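PDB 3HIM: probable transcriptional regulator from Rhodococcus jostii, which probably binds cis-regulatory DNA as a transcription factor of the TetR family, acting through an N-terminal helix-turn-helix domain. Local coordinates for residues A18-F29 with H56-I67. Residues are numbered along the deposited sequence; the frame is centred on the assembly and turned at random. Where two conformers were deposited one is given.
Sequences AARIRAAAIEVF and HYKTKESLLYAI
L63 and I67, one turn apart on helix 60-82, enter helix 16-32 as two successive knobs, a compact example of knobs-into-holes packing in which segments 18-29 and 60-67 cross almost at right angles (signed crossing angle -96°). L63 drops among I21, R22, A25 and F29: its CD2 lies 3.6 Å from A25 CB, while CD1 presses on one face of the Y57 ring. With CG1 anti to its carbonyl carbon (chi1 -69°), I67 sends CD1 into the next hole, 3.8 Å from F29 CE2, and its CG2 packs 3.7 Å from I26 CG1. I21, one wall of the L63 hole, splits its branches, CG2 against L63 CD1 and the Y57 ring and CD1 3.6 Å from H56 ND1, a nitrogen buried here without a polar partner. The polar edge belongs to R22. Its CD rests 3.8 Å from A66 CB, and the bend at its third torsion lets NH1 donate to Y57 OH, 3.0 Å away and near the guanidinium plane, which stands 81° from the phenol ring. NH2 forms a salt bridge with E70, so a leucine at R22 would probably deprive the Y57 hydroxyl of this donor and the E70 carboxylate of this positive charge. Helix 39-45, within the predicted helix-turn-helix, closes one flank through I42, which touches A25, F29 and L63; V113 of helix 108-116 meets F29 and I67, joining the DNA-binding domain to the helices of the C-terminal domain.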
loop_
_atom_site.group_PDB
_atom_site.type_symbol
_atom_site.label_atom_id
_atom_site.label_comp_id
_atom_site.label_asym_id
_atom_site.label_seq_id
_atom_site.Cartn_x
_atom_site.Cartn_y
_atom_site.Cartn_z
ATOM N N ALA B 18 4.136 -26.579 11.191
ATOM C CA ALA B 18 3.148 -25.610 10.668
ATOM C C ALA B 18 3.830 -24.317 10.208
ATOM O O ALA B 18 3.519 -23.792 9.116
ATOM C CB ALA B 18 2.076 -25.296 11.724
ATOM N N ALA B 19 4.758 -23.807 11.036
ATOM C CA ALA B 19 5.492 -22.587 10.718
ATOM C C ALA B 19 6.198 -22.722 9.378
ATOM O O ALA B 19 6.211 -21.790 8.583
ATOM C CB ALA B 19 6.491 -22.238 11.826
ATOM N N ARG B 20 6.766 -23.902 9.133
ATOM C CA ARG B 20 7.469 -24.197 7.880
ATOM C C ARG B 20 6.492 -24.195 6.688
ATOM O O ARG B 20 6.828 -23.727 5.592
ATOM C CB ARG B 20 8.181 -25.562 7.995
ATOM C CG ARG B 20 8.919 -26.061 6.766
ATOM C CD ARG B 20 9.775 -27.284 7.122
ATOM N NE ARG B 20 10.389 -27.931 5.958
ATOM C CZ ARG B 20 9.802 -28.873 5.209
ATOM N NH1 ARG B 20 8.562 -29.290 5.476
ATOM N NH2 ARG B 20 10.452 -29.401 4.171
ATOM N N ILE B 21 5.307 -24.746 6.893
ATOM C CA ILE B 21 4.285 -24.757 5.825
ATOM C C ILE B 21 3.853 -23.325 5.491
ATOM O O ILE B 21 3.741 -22.971 4.316
ATOM C CB ILE B 21 3.082 -25.668 6.188
ATOM C CG1 ILE B 21 3.533 -27.141 6.204
ATOM C CG2 ILE B 21 1.866 -25.451 5.204
ATOM C CD1 ILE B 21 2.683 -28.044 7.100
ATOM N N ARG B 22 3.661 -22.506 6.528
ATOM C CA ARG B 22 3.264 -21.107 6.351
ATOM C C ARG B 22 4.326 -20.318 5.600
ATOM O O ARG B 22 3.991 -19.595 4.652
ATOM C CB ARG B 22 2.957 -20.428 7.689
ATOM C CG ARG B 22 1.818 -21.045 8.447
ATOM C CD ARG B 22 1.270 -20.092 9.487
ATOM N NE ARG B 22 2.230 -19.721 10.521
ATOM C CZ ARG B 22 2.578 -20.499 11.552
ATOM N NH1 ARG B 22 2.084 -21.730 11.679
ATOM N NH2 ARG B 22 3.434 -20.052 12.456
ATOM N N ALA B 23 5.596 -20.466 6.002
ATOM C CA ALA B 23 6.686 -19.798 5.282
ATOM C C ALA B 23 6.679 -20.210 3.804
ATOM O O ALA B 23 6.741 -19.351 2.911
ATOM C CB ALA B 23 8.043 -20.080 5.925
ATOM N N ALA B 24 6.566 -21.515 3.538
ATOM C CA ALA B 24 6.568 -21.980 2.147
ATOM C C ALA B 24 5.342 -21.469 1.400
ATOM O O ALA B 24 5.437 -21.095 0.226
ATOM C CB ALA B 24 6.639 -23.507 2.064
ATOM N N ALA B 25 4.194 -21.461 2.074
ATOM C CA ALA B 25 2.972 -20.972 1.444
ATOM C C ALA B 25 3.105 -19.484 1.079
ATOM O O ALA B 25 2.620 -19.059 0.038
ATOM C CB ALA B 25 1.764 -21.199 2.335
ATOM N N ILE B 26 3.759 -18.702 1.934
ATOM C CA ILE B 26 3.952 -17.282 1.651
ATOM C C ILE B 26 4.716 -17.106 0.346
ATOM O O ILE B 26 4.267 -16.381 -0.553
ATOM C CB ILE B 26 4.631 -16.549 2.811
ATOM C CG1 ILE B 26 3.625 -16.355 3.952
ATOM C CG2 ILE B 26 5.238 -15.172 2.347
ATOM C CD1 ILE B 26 4.280 -16.202 5.317
ATOM N N GLU B 27 5.852 -17.791 0.242
ATOM C CA GLU B 27 6.646 -17.782 -0.976
ATOM C C GLU B 27 5.803 -18.213 -2.193
ATOM O O GLU B 27 5.790 -17.525 -3.208
ATOM C CB GLU B 27 7.894 -18.662 -0.802
ATOM N N VAL B 28 5.068 -19.318 -2.068
ATOM C CA VAL B 28 4.271 -19.837 -3.179
ATOM C C VAL B 28 3.103 -18.899 -3.488
ATOM O O VAL B 28 2.832 -18.600 -4.665
ATOM C CB VAL B 28 3.782 -21.302 -2.941
ATOM C CG1 VAL B 28 2.855 -21.761 -4.057
ATOM C CG2 VAL B 28 4.963 -22.266 -2.854
ATOM N N PHE B 29 2.425 -18.418 -2.442
ATOM C CA PHE B 29 1.337 -17.463 -2.629
ATOM C C PHE B 29 1.847 -16.206 -3.344
ATOM O O PHE B 29 1.206 -15.714 -4.267
ATOM C CB PHE B 29 0.649 -17.100 -1.309
ATOM C CG PHE B 29 -0.209 -18.208 -0.719
ATOM C CD1 PHE B 29 -0.669 -19.280 -1.501
ATOM C CD2 PHE B 29 -0.582 -18.158 0.632
ATOM C CE1 PHE B 29 -1.466 -20.278 -0.943
ATOM C CE2 PHE B 29 -1.390 -19.147 1.195
ATOM C CZ PHE B 29 -1.825 -20.214 0.405
ATOM N N HIS B 56 -2.254 -30.027 9.550
ATOM C CA HIS B 56 -2.013 -28.689 10.074
ATOM C C HIS B 56 -3.027 -27.711 9.513
ATOM O O HIS B 56 -3.536 -26.862 10.232
ATOM C CB HIS B 56 -0.594 -28.238 9.734
ATOM C CG HIS B 56 0.472 -29.062 10.385
ATOM N ND1 HIS B 56 1.180 -30.036 9.707
ATOM C CD2 HIS B 56 0.957 -29.056 11.650
ATOM C CE1 HIS B 56 2.051 -30.596 10.528
ATOM N NE2 HIS B 56 1.937 -30.021 11.714
ATOM N N TYR B 57 -3.316 -27.852 8.223
ATOM C CA TYR B 57 -4.261 -26.993 7.539
ATOM C C TYR B 57 -5.154 -27.843 6.647
ATOM O O TYR B 57 -4.697 -28.406 5.655
ATOM C CB TYR B 57 -3.509 -25.891 6.767
ATOM C CG TYR B 57 -2.622 -25.095 7.692
ATOM C CD1 TYR B 57 -3.183 -24.196 8.602
ATOM C CD2 TYR B 57 -1.236 -25.271 7.700
ATOM C CE1 TYR B 57 -2.401 -23.478 9.484
ATOM C CE2 TYR B 57 -0.430 -24.545 8.577
ATOM C CZ TYR B 57 -1.035 -23.650 9.466
ATOM O OH TYR B 57 -0.294 -22.929 10.349
ATOM N N LYS B 58 -6.419 -27.959 7.030
ATOM C CA LYS B 58 -7.363 -28.819 6.320
ATOM C C LYS B 58 -7.813 -28.162 5.009
ATOM O O LYS B 58 -8.212 -28.842 4.069
ATOM C CB LYS B 58 -8.558 -29.159 7.218
ATOM N N THR B 59 -7.741 -26.832 4.952
ATOM C CA THR B 59 -8.124 -26.087 3.749
ATOM C C THR B 59 -7.058 -25.048 3.431
ATOM O O THR B 59 -6.276 -24.651 4.330
ATOM C CB THR B 59 -9.506 -25.386 3.900
ATOM O OG1 THR B 59 -9.389 -24.221 4.732
ATOM C CG2 THR B 59 -10.550 -26.336 4.516
ATOM N N LYS B 60 -7.030 -24.613 2.165
ATOM C CA LYS B 60 -6.194 -23.489 1.746
ATOM C C LYS B 60 -6.515 -22.256 2.597
ATOM O O LYS B 60 -5.618 -21.545 3.044
ATOM C CB LYS B 60 -6.409 -23.154 0.260
ATOM C CG LYS B 60 -5.126 -22.764 -0.485
ATOM C CD LYS B 60 -5.285 -21.706 -1.614
ATOM C CE LYS B 60 -6.481 -21.890 -2.542
ATOM N NZ LYS B 60 -6.126 -21.483 -3.941
ATOM N N GLU B 61 -7.805 -22.009 2.814
ATOM C CA GLU B 61 -8.249 -20.794 3.484
ATOM C C GLU B 61 -7.784 -20.765 4.928
ATOM O O GLU B 61 -7.497 -19.693 5.461
ATOM C CB GLU B 61 -9.774 -20.641 3.401
ATOM C CG GLU B 61 -10.295 -19.303 3.965
ATOM C CD GLU B 61 -10.495 -19.323 5.477
ATOM O OE1 GLU B 61 -10.493 -20.420 6.082
ATOM O OE2 GLU B 61 -10.662 -18.237 6.080
ATOM N N SER B 62 -7.709 -21.952 5.541
ATOM C CA SER B 62 -7.258 -22.086 6.915
ATOM C C SER B 62 -5.804 -21.648 6.998
ATOM O O SER B 62 -5.393 -21.035 7.981
ATOM C CB SER B 62 -7.413 -23.529 7.414
ATOM O OG SER B 62 -6.378 -24.374 6.931
ATOM N N LEU B 63 -5.045 -21.954 5.949
ATOM C CA LEU B 63 -3.622 -21.666 5.896
ATOM C C LEU B 63 -3.388 -20.170 5.664
ATOM O O LEU B 63 -2.472 -19.571 6.264
ATOM C CB LEU B 63 -2.965 -22.506 4.799
ATOM C CG LEU B 63 -1.487 -22.249 4.454
ATOM C CD1 LEU B 63 -0.582 -22.312 5.682
ATOM C CD2 LEU B 63 -1.034 -23.247 3.396
ATOM N N LEU B 64 -4.212 -19.574 4.795
ATOM C CA LEU B 64 -4.169 -18.133 4.581
ATOM C C LEU B 64 -4.514 -17.380 5.882
ATOM O O LEU B 64 -3.838 -16.410 6.252
ATOM C CB LEU B 64 -5.125 -17.720 3.453
ATOM C CG LEU B 64 -5.320 -16.206 3.305
ATOM C CD1 LEU B 64 -4.050 -15.586 2.712
ATOM C CD2 LEU B 64 -6.548 -15.899 2.447
ATOM N N TYR B 65 -5.571 -17.837 6.563
ATOM C CA TYR B 65 -5.981 -17.261 7.831
ATOM C C TYR B 65 -4.852 -17.345 8.842
ATOM O O TYR B 65 -4.551 -16.346 9.504
ATOM C CB TYR B 65 -7.234 -17.947 8.365
ATOM C CG TYR B 65 -7.577 -17.539 9.791
ATOM C CD1 TYR B 65 -7.844 -16.200 10.112
ATOM C CD2 TYR B 65 -7.608 -18.491 10.821
ATOM C CE1 TYR B 65 -8.142 -15.811 11.422
ATOM C CE2 TYR B 65 -7.917 -18.119 12.138
ATOM C CZ TYR B 65 -8.182 -16.773 12.420
ATOM O OH TYR B 65 -8.477 -16.389 13.692
ATOM N N ALA B 66 -4.209 -18.514 8.957
ATOM C CA ALA B 66 -3.055 -18.623 9.852
ATOM C C ALA B 66 -1.979 -17.587 9.502
ATOM O O ALA B 66 -1.479 -16.902 10.377
ATOM C CB ALA B 66 -2.467 -20.046 9.858
ATOM N N ILE B 67 -1.638 -17.467 8.229
ATOM C CA ILE B 67 -0.628 -16.495 7.784
ATOM C C ILE B 67 -1.056 -15.066 8.162
ATOM O O ILE B 67 -0.287 -14.304 8.713
ATOM C CB ILE B 67 -0.350 -16.646 6.255
ATOM C CG1 ILE B 67 0.368 -17.971 5.973
ATOM C CG2 ILE B 67 0.471 -15.479 5.695
ATOM C CD1 ILE B 67 0.352 -18.397 4.515
#